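Local coordinates for protein choloylglycine hydrolase (Clostridium perfringens, PDB 2RG2) that hydrolyses the amide bond of glycine- and taurine-conjugated bile salts and can also join amines to bile acids, as an N-terminal nucleophile hydrolase, at residues I229-L234 / F252-N257; L75-L80 / N103-V108; I30-N35 / D62-A67. The protein carries 1 engineered substitution. One frame throughout, in Å; residues are numbered along the deposited sequence.

In the fold
All three contacts are buried, interaction 2 deepest (its centre about 10 Å from that of the chain), interaction 1 at about 13 Å and interaction 3 farthest out at about 18 Å. Interaction 1 joins two helices about 23 Å, centre to centre, from interaction 2; it is the one of the three with direct hydrogen bonds between its segments, and other subunits also pack near it. Interactions 2 and 3 are apolar, strand against helix and strand against strand, and they touch: G79 is hydrogen-bonded to A67, and L105 lies against F66. Both reach the same curled antiparallel sheet and share one ethanediol molecule. Interaction 3 lies on the opposite side of the chain's centre from interaction 1.

Interaction 1 of 3, residues I229-L234 / F252-N257; sequences IRVAFL and FHILNN
With CG of N257 trans to its own backbone nitrogen (chi1 -179°), the amide reaches across to R230, whose chain bends at its second and third torsions and so turns the edge of its guanidinium to meet it. The grip is side-on and bidentate. R230 NE donates to N257 OD1 at 2.8 Å, and R230 NH2 donates to the backbone N257 O at 3.0 Å. The second bond is the straighter, with an N-H...O angle of 169°. Both acceptors lie close to the guanidinium plane, whereas each donor is tilted out of the plane of the carbonyl it meets. One arginine thus holds both the backbone and the side chain of N257.

L234 CD1 lies over the amide of N257, 3.4 Å from N257 OD1 and 3.6 Å from N257 CB, the two side chains crossing at about a right angle. The rest of the interface is aliphatic. V231 CG1 meets I254 CG2 at 3.7 Å, and V231 CG2 is more loosely placed, 4.4 Å from L255 CD2. The short segments run nearly antiparallel, 152° between their directions, with axes 9.8 Å apart.

P219 O and D221 O each accept a hydrogen bond from R230 NH1, so the guanidinium ties a loop to the helix pair. On the sheet side V231, I254 and L255 rest on L4 of strand 3-7, and L255 also on T278 of strand 274-282, while G220 and F222 of a second subunit pack against R230 and N257.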
loop_
_atom_site.group_PDB
_atom_site.type_symbol
_atom_site.label_atom_id
_atom_site.label_comp_id
_atom_site.label_asym_id
_atom_site.label_seq_id
_atom_site.Cartn_x
_atom_site.Cartn_y
_atom_site.Cartn_z
ATOM N N ILE A 229 -10.211 -8.584 -1.842
ATOM C CA ILE A 229 -8.931 -8.932 -2.470
ATOM C C ILE A 229 -8.186 -10.032 -1.691
ATOM O O ILE A 229 -7.734 -11.035 -2.270
ATOM C CB ILE A 229 -8.037 -7.684 -2.602
ATOM C CG1 ILE A 229 -8.702 -6.618 -3.504
ATOM C CG2 ILE A 229 -6.635 -8.081 -3.078
ATOM C CD1 ILE A 229 -9.072 -7.100 -4.883
ATOM N N ARG A 230 -8.064 -9.849 -0.377
ATOM C CA ARG A 230 -7.341 -10.832 0.422
ATOM C C ARG A 230 -7.962 -12.229 0.321
ATOM O O ARG A 230 -7.250 -13.187 0.042
ATOM C CB ARG A 230 -7.182 -10.388 1.887
ATOM C CG ARG A 230 -6.247 -9.180 2.040
ATOM C CD ARG A 230 -5.408 -9.249 3.360
ATOM N NE ARG A 230 -6.238 -9.272 4.575
ATOM C CZ ARG A 230 -6.873 -8.208 5.088
ATOM N NH1 ARG A 230 -6.827 -7.007 4.483
ATOM N NH2 ARG A 230 -7.582 -8.341 6.210
ATOM N N VAL A 231 -9.276 -12.342 0.522
ATOM C CA VAL A 231 -9.905 -13.668 0.485
ATOM C C VAL A 231 -9.840 -14.271 -0.913
ATOM O O VAL A 231 -9.546 -15.455 -1.051
ATOM C CB VAL A 231 -11.308 -13.672 1.093
ATOM C CG1 VAL A 231 -11.927 -15.024 0.930
ATOM C CG2 VAL A 231 -11.174 -13.393 2.572
ATOM N N ALA A 232 -10.055 -13.455 -1.950
ATOM C CA ALA A 232 -9.980 -13.956 -3.328
ATOM C C ALA A 232 -8.619 -14.605 -3.606
ATOM O O ALA A 232 -8.538 -15.708 -4.167
ATOM C CB ALA A 232 -10.262 -12.810 -4.345
ATOM N N PHE A 233 -7.548 -13.922 -3.209
ATOM C CA PHE A 233 -6.206 -14.439 -3.461
ATOM C C PHE A 233 -5.777 -15.546 -2.508
ATOM O O PHE A 233 -5.140 -16.494 -2.933
ATOM C CB PHE A 233 -5.192 -13.303 -3.527
ATOM C CG PHE A 233 -5.261 -12.541 -4.835
ATOM C CD1 PHE A 233 -4.614 -13.030 -5.965
ATOM C CD2 PHE A 233 -6.017 -11.384 -4.939
ATOM C CE1 PHE A 233 -4.686 -12.353 -7.191
ATOM C CE2 PHE A 233 -6.109 -10.690 -6.170
ATOM C CZ PHE A 233 -5.443 -11.183 -7.293
ATOM N N LEU A 234 -6.149 -15.458 -1.228
ATOM C CA LEU A 234 -5.849 -16.570 -0.315
ATOM C C LEU A 234 -6.521 -17.865 -0.786
ATOM O O LEU A 234 -5.907 -18.932 -0.806
ATOM C CB LEU A 234 -6.283 -16.244 1.127
ATOM C CG LEU A 234 -5.459 -15.159 1.824
ATOM C CD1 LEU A 234 -6.098 -14.781 3.144
ATOM C CD2 LEU A 234 -4.030 -15.572 2.010
ATOM N N PHE A 252 -11.728 -21.849 7.816
ATOM C CA PHE A 252 -11.556 -20.923 8.918
ATOM C C PHE A 252 -10.245 -20.159 8.814
ATOM O O PHE A 252 -10.217 -18.961 9.106
ATOM C CB PHE A 252 -11.697 -21.654 10.255
ATOM C CG PHE A 252 -13.111 -22.037 10.544
ATOM C CD1 PHE A 252 -13.639 -23.209 10.011
ATOM C CD2 PHE A 252 -13.925 -21.195 11.283
ATOM C CE1 PHE A 252 -14.970 -23.568 10.237
ATOM C CE2 PHE A 252 -15.286 -21.523 11.514
ATOM C CZ PHE A 252 -15.800 -22.724 10.991
ATOM N N HIS A 253 -9.189 -20.829 8.358
ATOM C CA HIS A 253 -7.888 -20.142 8.189
ATOM C C HIS A 253 -8.016 -18.977 7.197
ATOM O O HIS A 253 -7.509 -17.878 7.448
ATOM C CB HIS A 253 -6.819 -21.117 7.745
ATOM C CG HIS A 253 -6.280 -21.969 8.857
ATOM N ND1 HIS A 253 -5.475 -21.458 9.854
ATOM C CD2 HIS A 253 -6.409 -23.288 9.119
ATOM C CE1 HIS A 253 -5.146 -22.427 10.691
ATOM N NE2 HIS A 253 -5.698 -23.549 10.269
ATOM N N ILE A 254 -8.726 -19.212 6.094
ATOM C CA ILE A 254 -8.947 -18.145 5.109
ATOM C C ILE A 254 -9.712 -16.992 5.736
ATOM O O ILE A 254 -9.255 -15.854 5.682
ATOM C CB ILE A 254 -9.658 -18.659 3.830
ATOM C CG1 ILE A 254 -8.741 -19.637 3.091
ATOM C CG2 ILE A 254 -10.070 -17.476 2.941
ATOM C CD1 ILE A 254 -9.482 -20.497 2.037
ATOM N N LEU A 255 -10.867 -17.270 6.346
ATOM C CA LEU A 255 -11.652 -16.177 6.898
ATOM C C LEU A 255 -11.009 -15.470 8.088
ATOM O O LEU A 255 -11.242 -14.281 8.282
ATOM C CB LEU A 255 -13.080 -16.614 7.219
ATOM C CG LEU A 255 -13.917 -16.925 5.975
ATOM C CD1 LEU A 255 -15.296 -17.429 6.398
ATOM C CD2 LEU A 255 -14.053 -15.688 5.017
ATOM N N ASN A 256 -10.189 -16.188 8.862
ATOM C CA ASN A 256 -9.553 -15.565 10.024
ATOM C C ASN A 256 -8.698 -14.385 9.577
ATOM O O ASN A 256 -8.500 -13.437 10.326
ATOM C CB ASN A 256 -8.612 -16.527 10.757
ATOM C CG ASN A 256 -9.333 -17.571 11.627
ATOM O OD1 ASN A 256 -8.664 -18.458 12.204
ATOM N ND2 ASN A 256 -10.666 -17.510 11.699
ATOM N N ASN A 257 -8.131 -14.490 8.379
ATOM C CA ASN A 257 -7.283 -13.411 7.858
ATOM C C ASN A 257 -8.004 -12.068 7.660
ATOM O O ASN A 257 -7.355 -11.003 7.674
ATOM C CB ASN A 257 -6.608 -13.857 6.565
ATOM C CG ASN A 257 -5.684 -12.793 5.986
ATOM O OD1 ASN A 257 -6.081 -12.047 5.081
ATOM N ND2 ASN A 257 -4.463 -12.722 6.496
#

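Interaction 2 of 3, residues L75-L80 / N103-V108; sequences LGCAGL and NFLLWV. With EDO (1,2-ethanediol), chain E.
C77 and L105 mark the place where helix 104-111 lies on one face of strand 76-81, part of the curled antiparallel sheet of this Ntn hydrolase. Helix and strand segments run almost exactly counter to each other, 169° between directions, with axes 8.5 Å apart, and the contact is made by side chains of the helix on side chains and backbone of the strand, without hydrogen bonds between the two.

L105 spreads its two methyls over the backbone and side chain of C77 and on to G79. CD1 sits 3.6 Å from C77 O and CD2 3.7 Å from C77 SG. The same CD2 lies 3.6 Å from G79 N, over backbone that carries no side chain. A first torsion well off a staggered value, chi1 -138°, places CD1 by C77 O and CD2 by G79 N. C77 points its sulfur at the helix, SG trans to the backbone nitrogen (chi1 -173°), and its CB also approaches V108 CG1 at 4.2 Å. F104 CE2 adds a looser, oblique contact with the sulfur. One turn further along the helix, V108 CG1 meets L75 CD2 at 3.7 Å, the two side chains crossing at about a right angle; L75 and V108 both rest on V118 of helix 115-122.

At the far end of the strand segment an ethanediol, probably from the crystallisation liquor, donates from O1 to G79 O at 2.8 Å.

A78 points away from the helix, and its side chain lies about 4 Å from that of L17, an engineered residue at a deoxycholate-binding position; the strand leads on to N81, which binds taurine. A helix packed on one face of a sheet whose strand runs on to the substrate site is consistent with the layered alpha-beta-beta-alpha sandwich of Ntn hydrolases.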
loop_
_atom_site.group_PDB
_atom_site.type_symbol
_atom_site.label_atom_id
_atom_site.label_comp_id
_atom_site.label_asym_id
_atom_site.label_seq_id
_atom_site.Cartn_x
_atom_site.Cartn_y
_atom_site.Cartn_z
ATOM N N LEU A 75 -28.490 -26.490 -0.722
ATOM C CA LEU A 75 -28.489 -25.089 -1.113
ATOM C C LEU A 75 -28.160 -24.213 0.099
ATOM O O LEU A 75 -28.746 -24.389 1.168
ATOM C CB LEU A 75 -29.839 -24.680 -1.715
ATOM C CG LEU A 75 -29.957 -23.236 -2.216
ATOM C CD1 LEU A 75 -28.975 -22.999 -3.379
ATOM C CD2 LEU A 75 -31.404 -22.888 -2.632
ATOM N N GLY A 76 -27.224 -23.291 -0.074
ATOM C CA GLY A 76 -26.889 -22.306 0.964
ATOM C C GLY A 76 -27.097 -20.874 0.523
ATOM O O GLY A 76 -26.976 -20.552 -0.663
ATOM N N CYS A 77 -27.399 -20.003 1.486
ATOM C CA CYS A 77 -27.619 -18.590 1.213
ATOM C C CYS A 77 -27.131 -17.765 2.397
ATOM O O CYS A 77 -27.279 -18.181 3.544
ATOM C CB CYS A 77 -29.114 -18.342 0.972
ATOM S SG CYS A 77 -29.535 -16.709 0.444
ATOM N N ALA A 78 -26.497 -16.629 2.118
ATOM C CA ALA A 78 -26.093 -15.721 3.188
ATOM C C ALA A 78 -26.357 -14.292 2.788
ATOM O O ALA A 78 -26.128 -13.930 1.640
ATOM C CB ALA A 78 -24.585 -15.912 3.536
ATOM N N GLY A 79 -26.848 -13.482 3.731
ATOM C CA GLY A 79 -26.991 -12.047 3.508
ATOM C C GLY A 79 -25.830 -11.270 4.125
ATOM O O GLY A 79 -25.410 -11.559 5.252
ATOM N N LEU A 80 -25.304 -10.308 3.379
ATOM C CA LEU A 80 -24.153 -9.486 3.810
ATOM C C LEU A 80 -24.515 -8.005 3.611
ATOM O O LEU A 80 -25.297 -7.678 2.725
ATOM C CB LEU A 80 -22.888 -9.843 2.990
ATOM C CG LEU A 80 -22.243 -11.230 3.180
ATOM C CD1 LEU A 80 -23.069 -12.339 2.500
ATOM C CD2 LEU A 80 -20.815 -11.262 2.627
ATOM N N ASN A 103 -37.140 -11.484 4.543
ATOM C CA ASN A 103 -37.624 -12.834 4.220
ATOM C C ASN A 103 -36.858 -13.520 3.088
ATOM O O ASN A 103 -37.093 -14.691 2.784
ATOM C CB ASN A 103 -39.106 -12.804 3.848
ATOM C CG ASN A 103 -39.797 -14.118 4.132
ATOM O OD1 ASN A 103 -39.590 -14.728 5.193
ATOM N ND2 ASN A 103 -40.610 -14.580 3.179
ATOM N N PHE A 104 -35.955 -12.792 2.448
ATOM C CA PHE A 104 -35.291 -13.344 1.278
ATOM C C PHE A 104 -34.545 -14.635 1.593
ATOM O O PHE A 104 -34.645 -15.605 0.845
ATOM C CB PHE A 104 -34.375 -12.304 0.630
ATOM C CG PHE A 104 -33.764 -12.766 -0.648
ATOM C CD1 PHE A 104 -34.455 -12.620 -1.850
ATOM C CD2 PHE A 104 -32.495 -13.338 -0.668
ATOM C CE1 PHE A 104 -33.888 -13.042 -3.065
ATOM C CE2 PHE A 104 -31.928 -13.777 -1.874
ATOM C CZ PHE A 104 -32.618 -13.625 -3.067
ATOM N N LEU A 105 -33.805 -14.653 2.700
ATOM C CA LEU A 105 -33.047 -15.837 3.102
ATOM C C LEU A 105 -33.963 -17.051 3.170
ATOM O O LEU A 105 -33.716 -18.070 2.518
ATOM C CB LEU A 105 -32.376 -15.612 4.471
ATOM C CG LEU A 105 -30.926 -16.078 4.702
ATOM C CD1 LEU A 105 -30.749 -17.550 4.416
ATOM C CD2 LEU A 105 -29.964 -15.243 3.867
ATOM N N LEU A 106 -35.041 -16.930 3.939
ATOM C CA LEU A 106 -35.963 -18.045 4.093
ATOM C C LEU A 106 -36.657 -18.400 2.772
ATOM O O LEU A 106 -36.853 -19.574 2.486
ATOM C CB LEU A 106 -37.011 -17.754 5.156
ATOM C CG LEU A 106 -38.011 -18.880 5.441
ATOM C CD1 LEU A 106 -37.340 -20.183 5.864
ATOM C CD2 LEU A 106 -38.969 -18.392 6.538
ATOM N N TRP A 107 -37.002 -17.395 1.977
ATOM C CA TRP A 107 -37.680 -17.637 0.701
ATOM C C TRP A 107 -36.813 -18.509 -0.219
ATOM O O TRP A 107 -37.310 -19.437 -0.867
ATOM C CB TRP A 107 -38.033 -16.309 0.035
ATOM C CG TRP A 107 -38.585 -16.437 -1.352
ATOM C CD1 TRP A 107 -39.901 -16.656 -1.708
ATOM C CD2 TRP A 107 -37.851 -16.315 -2.572
ATOM N NE1 TRP A 107 -40.012 -16.692 -3.082
ATOM C CE2 TRP A 107 -38.770 -16.495 -3.636
ATOM C CE3 TRP A 107 -36.499 -16.103 -2.874
ATOM C CZ2 TRP A 107 -38.379 -16.442 -4.981
ATOM C CZ3 TRP A 107 -36.105 -16.050 -4.221
ATOM C CH2 TRP A 107 -37.053 -16.225 -5.254
ATOM N N VAL A 108 -35.517 -18.214 -0.268
ATOM C CA VAL A 108 -34.576 -19.047 -1.035
ATOM C C VAL A 108 -34.504 -20.484 -0.506
ATOM O O VAL A 108 -34.638 -21.444 -1.286
ATOM C CB VAL A 108 -33.133 -18.425 -1.054
ATOM C CG1 VAL A 108 -32.158 -19.372 -1.713
ATOM C CG2 VAL A 108 -33.130 -17.089 -1.790
HETATM C C1 EDO E . -27.670 -10.329 8.233
HETATM O O1 EDO E . -26.489 -10.145 7.452
HETATM C C2 EDO E . -28.853 -10.589 7.313
HETATM O O2 EDO E . -28.542 -11.640 6.392
#

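Interaction 3 of 3, residues I30-N35 / D62-A67; sequences IFIPRN and DYPTFA. With EDO (1,2-ethanediol), chain F; EDO (1,2-ethanediol), chain E.
Apolar contacts dominate, with I30 and I32 of one strand set against P64 and F66 of the other. I32 CD1 touches both P64 CG and F66 CE1, each at 3.6 Å. That methyl approaches F66 in the plane of the ring, at its rim and not over a face. I30 meets the ring with its CB, 3.8 Å from F66 CE2; its CG2 makes a looser contact with the proline, 4.3 Å from P64 CB. The ring gets there because CG of F66 is trans to its carbonyl carbon (chi1 -67°), which swings the ring toward the isoleucines although the CB itself does not point at them.

A polar-to-aromatic contact accompanies these. I30 O lies in the plane of the F66 ring at its edge, 3.6 Å from F66 CE2, where the slightly positive C-H rim would suit a carbonyl oxygen.

The two segments share no hydrogen bond; two ethanediol molecules, probably from the crystallisation liquor, bond to 62-67. One donates weakly from O1 to F66 O at 3.2 Å, and the other donates from O2 to A67 O at 3.0 Å.

The directions of the two strand segments differ by 119° and their axes stay 8.9 Å apart, consistent with two strands of a curled sheet that are both joined to strand 53-60 but not to each other. Both pair antiparallel with strand 53-60; for strand 28-32 the bonds are I30 to G55 and I32 to V53. Helix 104-111 closes the cluster, with L106 on I32 and both L105 and L106 on F66.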
loop_
_atom_site.group_PDB
_atom_site.type_symbol
_atom_site.label_atom_id
_atom_site.label_comp_id
_atom_site.label_asym_id
_atom_site.label_seq_id
_atom_site.Cartn_x
_atom_site.Cartn_y
_atom_site.Cartn_z
ATOM N N ILE A 30 -31.252 -22.072 14.146
ATOM C CA ILE A 30 -32.672 -22.392 14.011
ATOM C C ILE A 30 -32.833 -23.500 12.987
ATOM O O ILE A 30 -32.276 -23.425 11.880
ATOM C CB ILE A 30 -33.499 -21.167 13.552
ATOM C CG1 ILE A 30 -33.412 -20.030 14.575
ATOM C CG2 ILE A 30 -34.974 -21.578 13.295
ATOM C CD1 ILE A 30 -33.775 -18.659 14.006
ATOM N N PHE A 31 -33.599 -24.521 13.369
ATOM C CA PHE A 31 -33.922 -25.627 12.486
ATOM C C PHE A 31 -35.423 -25.620 12.208
ATOM O O PHE A 31 -36.223 -25.538 13.147
ATOM C CB PHE A 31 -33.541 -26.965 13.118
ATOM C CG PHE A 31 -34.146 -28.162 12.412
ATOM C CD1 PHE A 31 -33.652 -28.590 11.187
ATOM C CD2 PHE A 31 -35.235 -28.840 12.968
ATOM C CE1 PHE A 31 -34.218 -29.692 10.522
ATOM C CE2 PHE A 31 -35.807 -29.940 12.312
ATOM C CZ PHE A 31 -35.298 -30.367 11.087
ATOM N N ILE A 32 -35.787 -25.722 10.929
ATOM C CA ILE A 32 -37.186 -25.835 10.531
ATOM C C ILE A 32 -37.357 -27.122 9.723
ATOM O O ILE A 32 -36.719 -27.291 8.665
ATOM C CB ILE A 32 -37.660 -24.651 9.657
ATOM C CG1 ILE A 32 -37.295 -23.303 10.280
ATOM C CG2 ILE A 32 -39.187 -24.735 9.425
ATOM C CD1 ILE A 32 -37.376 -22.135 9.302
ATOM N N PRO A 33 -38.231 -28.037 10.198
ATOM C CA PRO A 33 -38.502 -29.242 9.415
ATOM C C PRO A 33 -39.166 -28.906 8.067
ATOM O O PRO A 33 -39.599 -27.769 7.858
ATOM C CB PRO A 33 -39.439 -30.070 10.313
ATOM C CG PRO A 33 -39.881 -29.162 11.408
ATOM C CD PRO A 33 -38.963 -27.990 11.482
ATOM N N ARG A 34 -39.221 -29.877 7.156
ATOM C CA ARG A 34 -39.939 -29.677 5.881
ATOM C C ARG A 34 -41.459 -29.696 6.092
ATOM O O ARG A 34 -41.942 -30.255 7.090
ATOM C CB ARG A 34 -39.516 -30.713 4.832
ATOM C CG ARG A 34 -40.030 -32.126 5.066
ATOM C CD ARG A 34 -39.673 -33.029 3.897
ATOM N NE ARG A 34 -38.252 -33.395 3.860
ATOM C CZ ARG A 34 -37.732 -34.500 4.371
ATOM N NH1 ARG A 34 -38.493 -35.405 4.992
ATOM N NH2 ARG A 34 -36.445 -34.726 4.234
ATOM N N ASN A 35 -42.194 -29.087 5.160
ATOM C CA ASN A 35 -43.654 -28.978 5.244
ATOM C C ASN A 35 -44.125 -28.255 6.511
ATOM O O ASN A 35 -45.184 -28.558 7.068
ATOM C CB ASN A 35 -44.307 -30.365 5.091
ATOM C CG ASN A 35 -43.836 -31.094 3.844
ATOM O OD1 ASN A 35 -43.505 -32.278 3.880
ATOM N ND2 ASN A 35 -43.769 -30.375 2.738
ATOM N N ASP A 62 -42.663 -15.912 16.929
ATOM C CA ASP A 62 -42.716 -17.266 16.387
ATOM C C ASP A 62 -42.371 -17.397 14.898
ATOM O O ASP A 62 -42.351 -18.505 14.385
ATOM C CB ASP A 62 -44.030 -17.987 16.760
ATOM C CG ASP A 62 -43.971 -18.652 18.148
ATOM O OD1 ASP A 62 -42.905 -18.608 18.817
ATOM O OD2 ASP A 62 -44.988 -19.251 18.569
ATOM N N TYR A 63 -42.053 -16.287 14.228
ATOM C CA TYR A 63 -41.668 -16.324 12.802
ATOM C C TYR A 63 -40.140 -16.286 12.599
ATOM O O TYR A 63 -39.498 -15.325 12.998
ATOM C CB TYR A 63 -42.331 -15.183 12.011
ATOM C CG TYR A 63 -42.174 -15.333 10.503
ATOM C CD1 TYR A 63 -42.929 -16.269 9.796
ATOM C CD2 TYR A 63 -41.254 -14.553 9.796
ATOM C CE1 TYR A 63 -42.794 -16.419 8.426
ATOM C CE2 TYR A 63 -41.097 -14.706 8.420
ATOM C CZ TYR A 63 -41.872 -15.642 7.743
ATOM O OH TYR A 63 -41.738 -15.815 6.384
ATOM N N PRO A 64 -39.566 -17.324 11.951
ATOM C CA PRO A 64 -38.105 -17.362 11.825
ATOM C C PRO A 64 -37.578 -16.449 10.712
ATOM O O PRO A 64 -38.175 -16.375 9.638
ATOM C CB PRO A 64 -37.825 -18.834 11.492
ATOM C CG PRO A 64 -39.059 -19.286 10.737
ATOM C CD PRO A 64 -40.217 -18.470 11.287
ATOM N N THR A 65 -36.472 -15.752 10.976
ATOM C CA THR A 65 -35.759 -14.997 9.949
ATOM C C THR A 65 -34.278 -15.371 10.054
ATOM O O THR A 65 -33.790 -15.581 11.156
ATOM C CB THR A 65 -35.967 -13.474 10.090
ATOM O OG1 THR A 65 -35.437 -12.798 8.940
ATOM C CG2 THR A 65 -35.281 -12.929 11.318
ATOM N N PHE A 66 -33.586 -15.441 8.920
ATOM C CA PHE A 66 -32.192 -15.903 8.905
ATOM C C PHE A 66 -31.208 -14.867 8.381
ATOM O O PHE A 66 -31.536 -14.071 7.489
ATOM C CB PHE A 66 -32.061 -17.159 8.049
ATOM C CG PHE A 66 -32.766 -18.363 8.618
ATOM C CD1 PHE A 66 -34.124 -18.592 8.341
ATOM C CD2 PHE A 66 -32.074 -19.290 9.376
ATOM C CE1 PHE A 66 -34.784 -19.734 8.858
ATOM C CE2 PHE A 66 -32.728 -20.432 9.903
ATOM C CZ PHE A 66 -34.079 -20.644 9.629
ATOM N N ALA A 67 -29.995 -14.909 8.938
ATOM C CA ALA A 67 -28.848 -14.178 8.419
ATOM C C ALA A 67 -28.132 -15.046 7.364
ATOM O O ALA A 67 -27.671 -14.539 6.355
ATOM C CB ALA A 67 -27.881 -13.824 9.556
HETATM C C1 EDO F . -30.504 -11.206 10.615
HETATM O O1 EDO F . -31.125 -11.532 9.366
HETATM C C2 EDO F . -31.300 -11.845 11.747
HETATM O O2 EDO F . -32.079 -12.917 11.214
HETATM C C1 EDO E . -27.670 -10.329 8.233
HETATM O O1 EDO E . -26.489 -10.145 7.452
HETATM C C2 EDO E . -28.853 -10.589 7.313
HETATM O O2 EDO E . -28.542 -11.640 6.392
#